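Local coordinates for 2-hydroxychromene-2-carboxylate isomerase (Pseudomonas putida, PDB 2IMF), which catalyses the reversible glutathione-dependent isomerisation of 2-hydroxychromene-2-carboxylate to trans-o-hydroxybenzylidenepyruvate in naphthalene degradation, as a kappa-class glutathione transferase, at residues V106-N111 with S130-W135. Numbering follows the deposited sequence.
Sequences VNVVFN and SEKLGW
With chi1 of Val108 at 163°, CG1 stands anti to the backbone N and CG2 anti to the carbonyl carbon, which sets the two methyls side by side as a fork against the Lys132 methylene CG, itself turned anti to its own N (chi1 180°). The pairing joins two helices of the DsbA-like thioredoxin fold, 99-115 and 125-133, and exemplifies how a lysine on a protein's surface can lend its aliphatic stem to a small apolar contact. Lys132 CG comes closer to one prong of the valine fork, 3.6 Å from Val108 CG2, while Val108 CG1 lies slightly farther off. Beyond this touching methylene, bends at chi2 and again at chi4 curl the rest of the lysine chain past the valine.

Leu133 adds a lighter touch, its CD2 lying 4.1 Å from Val108 CG2 as the two side chains pass in opposite directions. Its neighbours Ala104 and Tyr105 belong to the same helix as the valine, while Val129, one turn before Leu133, also packs on Val108 and extends the apolar seam.

Just past the leucine the second helix ends in a Schellman motif, with Gly134 at positive phi and Trp135 N bonded back to Ser130 O at 3.0 Å. After this turn the Trp135 indole lies against the leucine, and Leu133 CD1 sits 3.5 Å above the plane of the Trp135 ring, displaced toward its rim.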
ATOM      1  N   VAL A 106      -8.712  20.650   9.924  1.00 14.19           N
ATOM      2  CA  VAL A 106      -8.180  19.586   9.084  1.00 13.97           C
ATOM      3  C   VAL A 106      -9.220  19.252   8.020  1.00 13.51           C
ATOM      4  O   VAL A 106      -8.853  19.058   6.838  1.00 13.17           O
ATOM      5  CB  VAL A 106      -7.782  18.408   9.971  1.00 13.62           C
ATOM      6  CG1 VAL A 106      -7.432  17.211   9.097  1.00 14.21           C
ATOM      7  CG2 VAL A 106      -6.611  18.810  10.854  1.00 14.36           C
ATOM      8  N   ASN A 107     -10.520  19.138   8.372  1.00 13.15           N
ATOM      9  CA  ASN A 107     -11.515  18.837   7.389  1.00 14.67           C
ATOM     10  C   ASN A 107     -11.661  19.900   6.311  1.00 14.15           C
ATOM     11  O   ASN A 107     -11.735  19.598   5.133  1.00 15.54           O
ATOM     12  CB  ASN A 107     -12.887  18.609   8.114  1.00 14.38           C
ATOM     13  CG  ASN A 107     -12.932  17.327   8.950  1.00 21.24           C
ATOM     14  OD1 ASN A 107     -12.137  16.402   8.759  1.00 21.95           O
ATOM     15  ND2 ASN A 107     -13.858  17.288   9.915  1.00 24.16           N
ATOM     16  N   VAL A 108     -11.713  21.148   6.729  1.00 15.24           N
ATOM     17  CA  VAL A 108     -11.921  22.200   5.738  1.00 14.81           C
ATOM     18  C   VAL A 108     -10.716  22.292   4.784  1.00 12.41           C
ATOM     19  O   VAL A 108     -10.899  22.419   3.565  1.00 13.82           O
ATOM     20  CB  VAL A 108     -12.074  23.560   6.501  1.00 16.37           C
ATOM     21  CG1 VAL A 108     -11.878  24.747   5.589  1.00 16.81           C
ATOM     22  CG2 VAL A 108     -13.464  23.622   7.231  1.00 18.53           C
ATOM     23  N   VAL A 109      -9.493  22.160   5.309  1.00 12.61           N
ATOM     24  CA  VAL A 109      -8.315  22.295   4.454  1.00 12.47           C
ATOM     25  C   VAL A 109      -8.229  21.082   3.520  1.00 11.80           C
ATOM     26  O   VAL A 109      -7.982  21.215   2.310  1.00 12.46           O
ATOM     27  CB  VAL A 109      -7.027  22.475   5.242  1.00 13.12           C
ATOM     28  CG1 VAL A 109      -5.788  22.474   4.350  1.00 12.94           C
ATOM     29  CG2 VAL A 109      -7.072  23.774   6.037  1.00 13.28           C
ATOM     30  N   PHE A 110      -8.453  19.858   4.050  1.00 13.26           N
ATOM     31  CA  PHE A 110      -8.373  18.710   3.158  1.00 12.85           C
ATOM     32  C   PHE A 110      -9.434  18.800   2.114  1.00 12.31           C
ATOM     33  O   PHE A 110      -9.197  18.428   0.951  1.00 13.78           O
ATOM     34  CB  PHE A 110      -8.460  17.391   3.976  1.00 14.14           C
ATOM     35  CG  PHE A 110      -7.119  16.772   4.253  1.00 11.50           C
ATOM     36  CD1 PHE A 110      -6.308  16.477   3.209  1.00 12.80           C
ATOM     37  CD2 PHE A 110      -6.734  16.383   5.500  1.00 12.79           C
ATOM     38  CE1 PHE A 110      -5.101  15.821   3.407  1.00 11.68           C
ATOM     39  CE2 PHE A 110      -5.529  15.767   5.730  1.00 13.99           C
ATOM     40  CZ  PHE A 110      -4.684  15.539   4.689  1.00 12.83           C
ATOM     41  N   ASN A 111     -10.648  19.245   2.479  1.00 13.82           N
ATOM     42  CA  ASN A 111     -11.722  19.290   1.475  1.00 14.99           C
ATOM     43  C   ASN A 111     -11.388  20.328   0.398  1.00 14.87           C
ATOM     44  O   ASN A 111     -11.680  20.106  -0.781  1.00 15.00           O
ATOM     45  CB  ASN A 111     -13.087  19.632   2.139  0.70 17.00           C
ATOM     46  CG  ASN A 111     -13.703  18.466   2.903  0.70 18.65           C
ATOM     47  OD1 ASN A 111     -13.463  17.290   2.598  0.70 18.67           O
ATOM     48  ND2 ASN A 111     -14.480  18.794   3.936  0.70 21.21           N
ATOM     49  N   SER A 130     -10.046  30.926   7.223  1.00 14.25           N
ATOM     50  CA  SER A 130     -10.450  31.747   8.388  1.00 15.15           C
ATOM     51  C   SER A 130     -11.918  32.065   8.356  1.00 16.35           C
ATOM     52  O   SER A 130     -12.620  31.979   9.399  1.00 17.80           O
ATOM     53  CB  SER A 130      -9.638  33.039   8.432  1.00 16.24           C
ATOM     54  OG  SER A 130      -8.269  32.768   8.691  1.00 17.08           O
ATOM     55  N   GLU A 131     -12.454  32.448   7.211  1.00 15.60           N
ATOM     56  CA  GLU A 131     -13.840  32.843   7.081  1.00 17.04           C
ATOM     57  C   GLU A 131     -14.690  31.656   7.459  1.00 19.36           C
ATOM     58  O   GLU A 131     -15.655  31.813   8.204  1.00 19.76           O
ATOM     59  CB  GLU A 131     -14.132  33.202   5.610  0.50 17.49           C
ATOM     60  CG  GLU A 131     -15.597  32.863   5.142  0.50 24.06           C
ATOM     61  CD  GLU A 131     -16.564  34.011   5.162  0.50 28.75           C
ATOM     62  OE1 GLU A 131     -16.246  35.086   4.584  0.50 29.33           O
ATOM     63  OE2 GLU A 131     -17.676  33.815   5.704  0.50 28.59           O
ATOM     64  N   LYS A 132     -14.352  30.471   6.978  1.00 18.13           N
ATOM     65  CA  LYS A 132     -15.103  29.261   7.296  1.00 19.47           C
ATOM     66  C   LYS A 132     -15.121  28.902   8.775  1.00 19.84           C
ATOM     67  O   LYS A 132     -16.157  28.403   9.293  1.00 20.64           O
ATOM     68  CB  LYS A 132     -14.511  28.088   6.468  1.00 19.95           C
ATOM     69  CG  LYS A 132     -15.141  26.777   6.662  1.00 26.57           C
ATOM     70  CD  LYS A 132     -16.592  26.738   6.161  1.00 31.64           C
ATOM     71  CE  LYS A 132     -17.227  25.403   6.564  1.00 31.42           C
ATOM     72  NZ  LYS A 132     -17.392  25.358   8.069  1.00 34.66           N
ATOM     73  N   LEU A 133     -13.993  29.088   9.432  1.00 16.81           N
ATOM     74  CA  LEU A 133     -13.829  28.667  10.809  1.00 17.78           C
ATOM     75  C   LEU A 133     -14.209  29.742  11.810  1.00 18.40           C
ATOM     76  O   LEU A 133     -14.172  29.484  13.018  1.00 19.75           O
ATOM     77  CB  LEU A 133     -12.378  28.242  11.071  1.00 17.14           C
ATOM     78  CG  LEU A 133     -11.981  27.009  10.252  1.00 18.31           C
ATOM     79  CD1 LEU A 133     -10.626  26.683  10.613  1.00 17.41           C
ATOM     80  CD2 LEU A 133     -12.963  25.796  10.623  1.00 22.32           C
ATOM     81  N   GLY A 134     -14.474  30.958  11.359  1.00 17.73           N
ATOM     82  CA  GLY A 134     -14.725  32.037  12.316  1.00 16.43           C
ATOM     83  C   GLY A 134     -13.491  32.583  12.978  1.00 18.80           C
ATOM     84  O   GLY A 134     -13.590  33.093  14.126  1.00 20.98           O
ATOM     85  N   TRP A 135     -12.332  32.542  12.302  1.00 16.73           N
ATOM     86  CA  TRP A 135     -11.101  33.034  12.802  1.00 15.58           C
ATOM     87  C   TRP A 135     -10.797  34.414  12.295  1.00 15.26           C
ATOM     88  O   TRP A 135     -11.428  34.885  11.346  1.00 17.26           O
ATOM     89  CB  TRP A 135      -9.971  32.121  12.342  1.00 16.28           C
ATOM     90  CG  TRP A 135      -9.952  30.779  12.984  1.00 16.49           C
ATOM     91  CD1 TRP A 135     -10.699  30.329  14.063  1.00 19.18           C
ATOM     92  CD2 TRP A 135      -9.054  29.708  12.650  1.00 17.28           C
ATOM     93  NE1 TRP A 135     -10.324  29.031  14.358  1.00 18.44           N
ATOM     94  CE2 TRP A 135      -9.300  28.648  13.523  1.00 16.56           C
ATOM     95  CE3 TRP A 135      -8.051  29.563  11.694  1.00 16.44           C
ATOM     96  CZ2 TRP A 135      -8.606  27.407  13.459  1.00 17.69           C
ATOM     97  CZ3 TRP A 135      -7.360  28.339  11.620  1.00 16.28           C
ATOM     98  CH2 TRP A 135      -7.620  27.297  12.519  1.00 18.31           C
TER